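Local coordinates for B-type Cna protein (Enterococcus faecium, PDB 6FWY) that is a surface protein of unknown function whose thioester domain probably attaches the bacterium covalently to a host target, at residues A[175-180]-A[220-225]. Sequence-based numbering, arbitrary orientation.
Sequences FTYKTA and FTIKVP
Tyr177 and Phe220 pair across two antiparallel strands, their rings nearly parallel (23° between planes) but slid so far apart that they barely overlap. What lies over the Phe220 ring is instead the CB of Tyr177, a CH-pi contact 4.1 Å from the ring centroid, while Tyr177 CD1 meets Phe220 CE1 at 3.6 Å. Phe220 reaches this place because its CG sits between backbone N and carbonyl carbon (chi1 63°), which leans the ring toward strand 175-180 and turns one face to Tyr177 CB; the methyl CG2 of Thr179 then closes on its edge. Farther along, Ile222 CD1 touches Tyr177 CE1 at 4.0 Å, and Val224 CG2 comes to the edge of the Phe175 ring. Beneath these side chains, paired backbone bonds tie Phe175 to Ile222 and Tyr177 to Phe220. On the opposite face Thr176 and Thr221 are a non-hydrogen-bonded pair as far as the backbone goes, but their hydroxyls share a hydrogen bond, Thr176 OG1 to Thr221 OG1 at 2.7 Å. The aromatic face is covered by strand 258-277, whose Leu273 and Ala275 meet Tyr177, and Phe235 packs edge-to-face on that tyrosine. The chemistry is thus two-sided: apolar groups fill the interior of this beta-sandwich-like lobe, whereas the partly exposed threonines link the same strands through a polar bond.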
# COMPACT_ATOMS: atom_id res chain seq x y z
N PHE A 175 -12.03 32.46 -2.47
CA PHE A 175 -12.58 31.15 -2.13
C PHE A 175 -11.45 30.29 -1.57
O PHE A 175 -10.51 29.95 -2.29
CB PHE A 175 -13.19 30.48 -3.37
CG PHE A 175 -14.24 31.31 -4.04
CD1 PHE A 175 -15.57 31.23 -3.63
CD2 PHE A 175 -13.90 32.20 -5.06
CE1 PHE A 175 -16.54 32.01 -4.24
CE2 PHE A 175 -14.86 32.98 -5.67
CZ PHE A 175 -16.18 32.90 -5.28
N THR A 176 -11.53 29.96 -0.29
CA THR A 176 -10.51 29.14 0.37
C THR A 176 -10.98 27.68 0.45
O THR A 176 -12.14 27.42 0.70
CB THR A 176 -10.15 29.71 1.75
OG1 THR A 176 -9.73 31.06 1.58
CG2 THR A 176 -9.02 28.91 2.42
N TYR A 177 -10.05 26.76 0.23
CA TYR A 177 -10.30 25.31 0.25
C TYR A 177 -9.25 24.61 1.11
O TYR A 177 -8.11 25.03 1.14
CB TYR A 177 -10.25 24.74 -1.18
CG TYR A 177 -11.27 25.33 -2.11
CD1 TYR A 177 -11.01 26.53 -2.78
CD2 TYR A 177 -12.50 24.71 -2.32
CE1 TYR A 177 -11.93 27.09 -3.64
CE2 TYR A 177 -13.45 25.27 -3.18
CZ TYR A 177 -13.16 26.46 -3.83
OH TYR A 177 -14.07 27.04 -4.69
N LYS A 178 -9.65 23.57 1.83
CA LYS A 178 -8.73 22.68 2.56
C LYS A 178 -8.45 21.39 1.78
O LYS A 178 -9.38 20.75 1.32
CB LYS A 178 -9.30 22.32 3.94
CG LYS A 178 -9.18 23.49 4.90
CD LYS A 178 -9.97 23.34 6.17
CE LYS A 178 -9.77 24.63 6.95
NZ LYS A 178 -10.67 24.76 8.13
N THR A 179 -7.17 21.03 1.68
CA THR A 179 -6.76 19.74 1.12
C THR A 179 -6.51 18.76 2.26
O THR A 179 -6.10 19.17 3.35
CB THR A 179 -5.47 19.83 0.28
OG1 THR A 179 -4.38 20.23 1.12
CG2 THR A 179 -5.62 20.79 -0.86
N ALA A 180 -6.76 17.48 2.00
CA ALA A 180 -6.50 16.42 2.97
C ALA A 180 -6.14 15.11 2.29
O ALA A 180 -6.69 14.77 1.25
CB ALA A 180 -7.70 16.23 3.89
N PHE A 220 -5.56 26.40 0.21
CA PHE A 220 -5.27 27.37 -0.82
C PHE A 220 -6.48 28.25 -1.03
O PHE A 220 -7.57 27.93 -0.60
CB PHE A 220 -4.82 26.71 -2.13
CG PHE A 220 -5.85 25.86 -2.77
CD1 PHE A 220 -6.79 26.40 -3.64
CD2 PHE A 220 -5.90 24.51 -2.51
CE1 PHE A 220 -7.78 25.62 -4.20
CE2 PHE A 220 -6.85 23.69 -3.09
CZ PHE A 220 -7.81 24.26 -3.93
N THR A 221 -6.27 29.36 -1.73
CA THR A 221 -7.32 30.34 -2.01
C THR A 221 -7.32 30.68 -3.50
O THR A 221 -6.27 30.92 -4.08
CB THR A 221 -7.14 31.57 -1.11
OG1 THR A 221 -7.33 31.18 0.25
CG2 THR A 221 -8.15 32.66 -1.44
N ILE A 222 -8.50 30.64 -4.11
CA ILE A 222 -8.72 31.11 -5.47
C ILE A 222 -9.29 32.52 -5.37
O ILE A 222 -10.17 32.78 -4.54
CB ILE A 222 -9.69 30.18 -6.25
CG1 ILE A 222 -9.05 28.81 -6.42
CG2 ILE A 222 -10.03 30.77 -7.62
CD1 ILE A 222 -9.93 27.76 -7.05
N LYS A 223 -8.78 33.42 -6.20
CA LYS A 223 -9.21 34.82 -6.21
C LYS A 223 -9.71 35.23 -7.58
O LYS A 223 -9.01 35.05 -8.57
CB LYS A 223 -8.06 35.72 -5.77
CG LYS A 223 -7.54 35.36 -4.39
CD LYS A 223 -6.86 36.52 -3.71
CE LYS A 223 -6.37 36.12 -2.33
NZ LYS A 223 -5.84 37.23 -1.53
N VAL A 224 -10.91 35.78 -7.63
CA VAL A 224 -11.59 36.14 -8.87
C VAL A 224 -11.83 37.65 -8.78
O VAL A 224 -12.45 38.10 -7.83
CB VAL A 224 -12.94 35.39 -9.02
CG1 VAL A 224 -13.69 35.82 -10.28
CG2 VAL A 224 -12.70 33.87 -9.03
N PRO A 225 -11.33 38.43 -9.77
CA PRO A 225 -11.52 39.89 -9.69
C PRO A 225 -12.99 40.30 -9.56
O PRO A 225 -13.85 39.73 -10.24
CB PRO A 225 -10.93 40.39 -11.00
CG PRO A 225 -9.96 39.36 -11.42
CD PRO A 225 -10.54 38.05 -10.96